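Local coordinates for protein C-X-C motif chemokine 13 (Homo sapiens, PDB 7JNY) that attracts B lymphocytes as a secreted chemokine that binds the receptor CXCR5, and also binds heparin, at residues I44-K49 against V54-Q59. Numbering follows the deposited sequence.
Sequences IIVWKK and VCVDPQ
Val-46 and Val-56 meet through one methyl each on the face of the hairpin that also carries Ile-44 and Val-54. CG2 of Val-46 lies 3.7 Å from CG2 of Val-56. In both valines this branch stands beside the backbone N, with CG1 anti to it (chi1 176° in Val-46). Val-46 and Val-54 are an antiparallel hydrogen-bonded pair, joined by two bonds. Val-46 N reaches Val-54 O at 2.8 Å, and Val-54 N returns the bond to Val-46 O at 2.9 Å. Val-56 N gives a further bond to Ile-44 O, 2.8 Å long. Beyond it, a water links Ile-44 N and Val-56 O. Ile-44 still closes this end: its CD1 sits 3.7 Å from CB of Pro-58 in the loop that follows. These are the last two strands of the chemokine fold, with helix 61-72 packed on the valine face. Ile-63 touches Ile-44 there, and Trp-62 touches Val-56. On the same face but toward the turn, partly exposed Lys-48 lays only its CD against Val-54 CG2, at 3.8 Å. The other face is looser. Ile-45 and Cys-55 form a non-hydrogen-bonded pair, and CG1 of Ile-45 stays 4.1 Å from Cys-55 SG. That sulfur is in the disulfide to Cys-14, which ties the N-terminal region to the outer strand.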
ATOM      1  N   ILE A  44       1.552  -4.653   1.630  1.00 21.84           N
ATOM      2  CA  ILE A  44       1.228  -3.238   1.415  1.00 20.93           C
ATOM      3  C   ILE A  44       1.481  -2.554   2.743  1.00 23.09           C
ATOM      4  O   ILE A  44       0.826  -2.876   3.743  1.00 29.60           O
ATOM      5  CB  ILE A  44      -0.214  -3.003   0.952  1.00 22.99           C
ATOM      6  CG1 ILE A  44      -0.510  -3.732  -0.371  1.00 24.07           C
ATOM      7  CG2 ILE A  44      -0.459  -1.483   0.821  1.00 23.29           C
ATOM      8  CD1 ILE A  44      -1.866  -3.394  -1.024  1.00 24.36           C
ATOM      9  N   ILE A  45       2.446  -1.642   2.777  1.00 23.16           N
ATOM     10  CA  ILE A  45       2.838  -0.977   4.014  1.00 23.48           C
ATOM     11  C   ILE A  45       2.466   0.501   3.911  1.00 22.53           C
ATOM     12  O   ILE A  45       2.884   1.190   2.973  1.00 22.47           O
ATOM     13  CB  ILE A  45       4.330  -1.149   4.291  1.00 23.76           C
ATOM     14  CG1 ILE A  45       4.656  -2.661   4.321  1.00 35.33           C
ATOM     15  CG2 ILE A  45       4.689  -0.479   5.586  1.00 25.53           C
ATOM     16  CD1 ILE A  45       6.118  -2.961   4.421  1.00 29.46           C
ATOM     17  N   VAL A  46       1.690   0.985   4.861  1.00 30.06           N
ATOM     18  CA  VAL A  46       1.194   2.369   4.854  1.00 25.38           C
ATOM     19  C   VAL A  46       1.933   3.176   5.907  1.00 31.09           C
ATOM     20  O   VAL A  46       1.919   2.834   7.104  1.00 28.82           O
ATOM     21  CB  VAL A  46      -0.320   2.423   5.098  1.00 26.23           C
ATOM     22  CG1 VAL A  46      -0.786   3.890   5.178  1.00 30.19           C
ATOM     23  CG2 VAL A  46      -1.056   1.673   4.005  1.00 23.15           C
ATOM     24  N   TRP A  47       2.571   4.262   5.468  1.00 29.63           N
ATOM     25  CA  TRP A  47       3.287   5.163   6.369  1.00 26.84           C
ATOM     26  C   TRP A  47       2.377   6.320   6.705  1.00 31.23           C
ATOM     27  O   TRP A  47       2.087   7.152   5.838  1.00 28.22           O
ATOM     28  CB  TRP A  47       4.575   5.671   5.739  1.00 36.42           C
ATOM     29  CG  TRP A  47       5.512   4.584   5.535  1.00 34.50           C
ATOM     30  CD1 TRP A  47       5.317   3.471   4.773  1.00 34.13           C
ATOM     31  CD2 TRP A  47       6.779   4.440   6.152  1.00 41.88           C
ATOM     32  NE1 TRP A  47       6.417   2.655   4.846  1.00 34.19           N
ATOM     33  CE2 TRP A  47       7.328   3.227   5.695  1.00 40.72           C
ATOM     34  CE3 TRP A  47       7.520   5.228   7.043  1.00 46.23           C
ATOM     35  CZ2 TRP A  47       8.585   2.781   6.095  1.00 49.58           C
ATOM     36  CZ3 TRP A  47       8.767   4.786   7.438  1.00 49.06           C
ATOM     37  CH2 TRP A  47       9.287   3.572   6.965  1.00 50.10           C
ATOM     38  N   LYS A  48       1.952   6.380   7.959  1.00 35.53           N
ATOM     39  CA  LYS A  48       0.968   7.365   8.376  1.00 30.29           C
ATOM     40  C   LYS A  48       1.628   8.641   8.876  1.00 36.53           C
ATOM     41  O   LYS A  48       2.797   8.663   9.267  1.00 37.67           O
ATOM     42  CB  LYS A  48       0.040   6.792   9.451  1.00 39.10           C
ATOM     43  CG  LYS A  48      -0.941   5.782   8.863  1.00 42.76           C
ATOM     44  CD  LYS A  48      -1.701   4.953   9.896  1.00 42.52           C
ATOM     45  CE  LYS A  48      -2.461   5.773  10.930  1.00 55.56           C
ATOM     46  NZ  LYS A  48      -3.121   4.865  11.917  1.00 60.19           N
ATOM     47  N   LYS A  49       0.845   9.730   8.847  1.00 39.72           N
ATOM     48  CA  LYS A  49       1.425  11.021   9.157  1.00 44.95           C
ATOM     49  C   LYS A  49       1.903  11.079  10.596  1.00 44.39           C
ATOM     50  O   LYS A  49       2.892  11.758  10.884  1.00 49.26           O
ATOM     51  CB  LYS A  49       0.414  12.129   8.855  1.00 40.52           C
ATOM     52  CG  LYS A  49       0.681  12.672   7.456  1.00 42.85           C
ATOM     53  CD  LYS A  49      -0.432  13.509   6.881  1.00 48.09           C
ATOM     54  CE  LYS A  49       0.000  14.045   5.521  1.00 48.06           C
ATOM     55  NZ  LYS A  49      -1.100  14.031   4.520  1.00 66.19           N
ATOM     56  N   VAL A  54       2.156   0.640   9.020  1.00 32.29           N
ATOM     57  CA  VAL A  54       1.078  -0.330   9.159  1.00 32.60           C
ATOM     58  C   VAL A  54       1.093  -1.271   7.969  1.00 30.94           C
ATOM     59  O   VAL A  54       0.909  -0.836   6.828  1.00 29.61           O
ATOM     60  CB  VAL A  54      -0.298   0.347   9.264  1.00 33.36           C
ATOM     61  CG1 VAL A  54      -1.364  -0.715   9.489  1.00 44.38           C
ATOM     62  CG2 VAL A  54      -0.301   1.400  10.365  1.00 39.48           C
ATOM     63  N   CYS A  55       1.261  -2.569   8.229  1.00 31.20           N
ATOM     64  CA  CYS A  55       1.025  -3.528   7.163  1.00 32.66           C
ATOM     65  C   CYS A  55      -0.470  -3.722   6.985  1.00 31.64           C
ATOM     66  O   CYS A  55      -1.199  -3.937   7.949  1.00 33.28           O
ATOM     67  CB  CYS A  55       1.680  -4.875   7.454  1.00 34.04           C
ATOM     68  SG  CYS A  55       3.430  -4.841   7.625  1.00 37.52           S
ATOM     69  N   VAL A  56      -0.920  -3.694   5.752  1.00 31.34           N
ATOM     70  CA  VAL A  56      -2.339  -3.680   5.442  1.00 29.73           C
ATOM     71  C   VAL A  56      -2.696  -4.896   4.592  1.00 29.39           C
ATOM     72  O   VAL A  56      -1.938  -5.307   3.705  1.00 33.19           O
ATOM     73  CB  VAL A  56      -2.741  -2.381   4.717  1.00 44.95           C
ATOM     74  CG1 VAL A  56      -4.129  -2.530   4.142  1.00 43.47           C
ATOM     75  CG2 VAL A  56      -2.679  -1.189   5.671  1.00 41.80           C
ATOM     76  N   ASP A  57      -3.863  -5.465   4.864  1.00 33.37           N
ATOM     77  CA  ASP A  57      -4.371  -6.588   4.083  1.00 35.54           C
ATOM     78  C   ASP A  57      -4.599  -6.146   2.649  1.00 32.02           C
ATOM     79  O   ASP A  57      -5.463  -5.291   2.403  1.00 29.27           O
ATOM     80  CB  ASP A  57      -5.683  -7.117   4.678  1.00 38.68           C
ATOM     81  CG  ASP A  57      -6.197  -8.354   3.952  1.00 46.60           C
ATOM     82  OD1 ASP A  57      -5.809  -8.586   2.784  1.00 44.67           O
ATOM     83  OD2 ASP A  57      -7.012  -9.082   4.535  1.00 53.91           O
ATOM     84  N   PRO A  58      -3.867  -6.692   1.679  1.00 30.49           N
ATOM     85  CA  PRO A  58      -4.068  -6.254   0.291  1.00 38.97           C
ATOM     86  C   PRO A  58      -5.427  -6.622  -0.294  1.00 30.40           C
ATOM     87  O   PRO A  58      -5.759  -6.135  -1.380  1.00 41.16           O
ATOM     88  CB  PRO A  58      -2.925  -6.941  -0.480  1.00 36.38           C
ATOM     89  CG  PRO A  58      -2.384  -8.018   0.429  1.00 43.10           C
ATOM     90  CD  PRO A  58      -2.850  -7.762   1.825  1.00 35.68           C
ATOM     91  N   GLN A  59      -6.216  -7.452   0.367  1.00 33.54           N
ATOM     92  CA  GLN A  59      -7.563  -7.791  -0.093  1.00 42.27           C
ATOM     93  C   GLN A  59      -8.642  -6.969   0.607  1.00 36.98           C
ATOM     94  O   GLN A  59      -9.827  -7.156   0.329  1.00 42.71           O
ATOM     95  CB  GLN A  59      -7.812  -9.301   0.077  1.00 50.24           C
ATOM     96  CG  GLN A  59      -6.750 -10.175  -0.646  1.00 52.35           C
ATOM     97  CD  GLN A  59      -6.931 -11.673  -0.390  1.00 87.25           C
ATOM     98  OE1 GLN A  59      -8.047 -12.179  -0.325  1.00 69.89           O
ATOM     99  NE2 GLN A  59      -5.810 -12.392  -0.276  1.00 83.81           N
TER
HETATM  100  O   HOH W   1       0.527  -6.262   3.926  1.00 21.39           O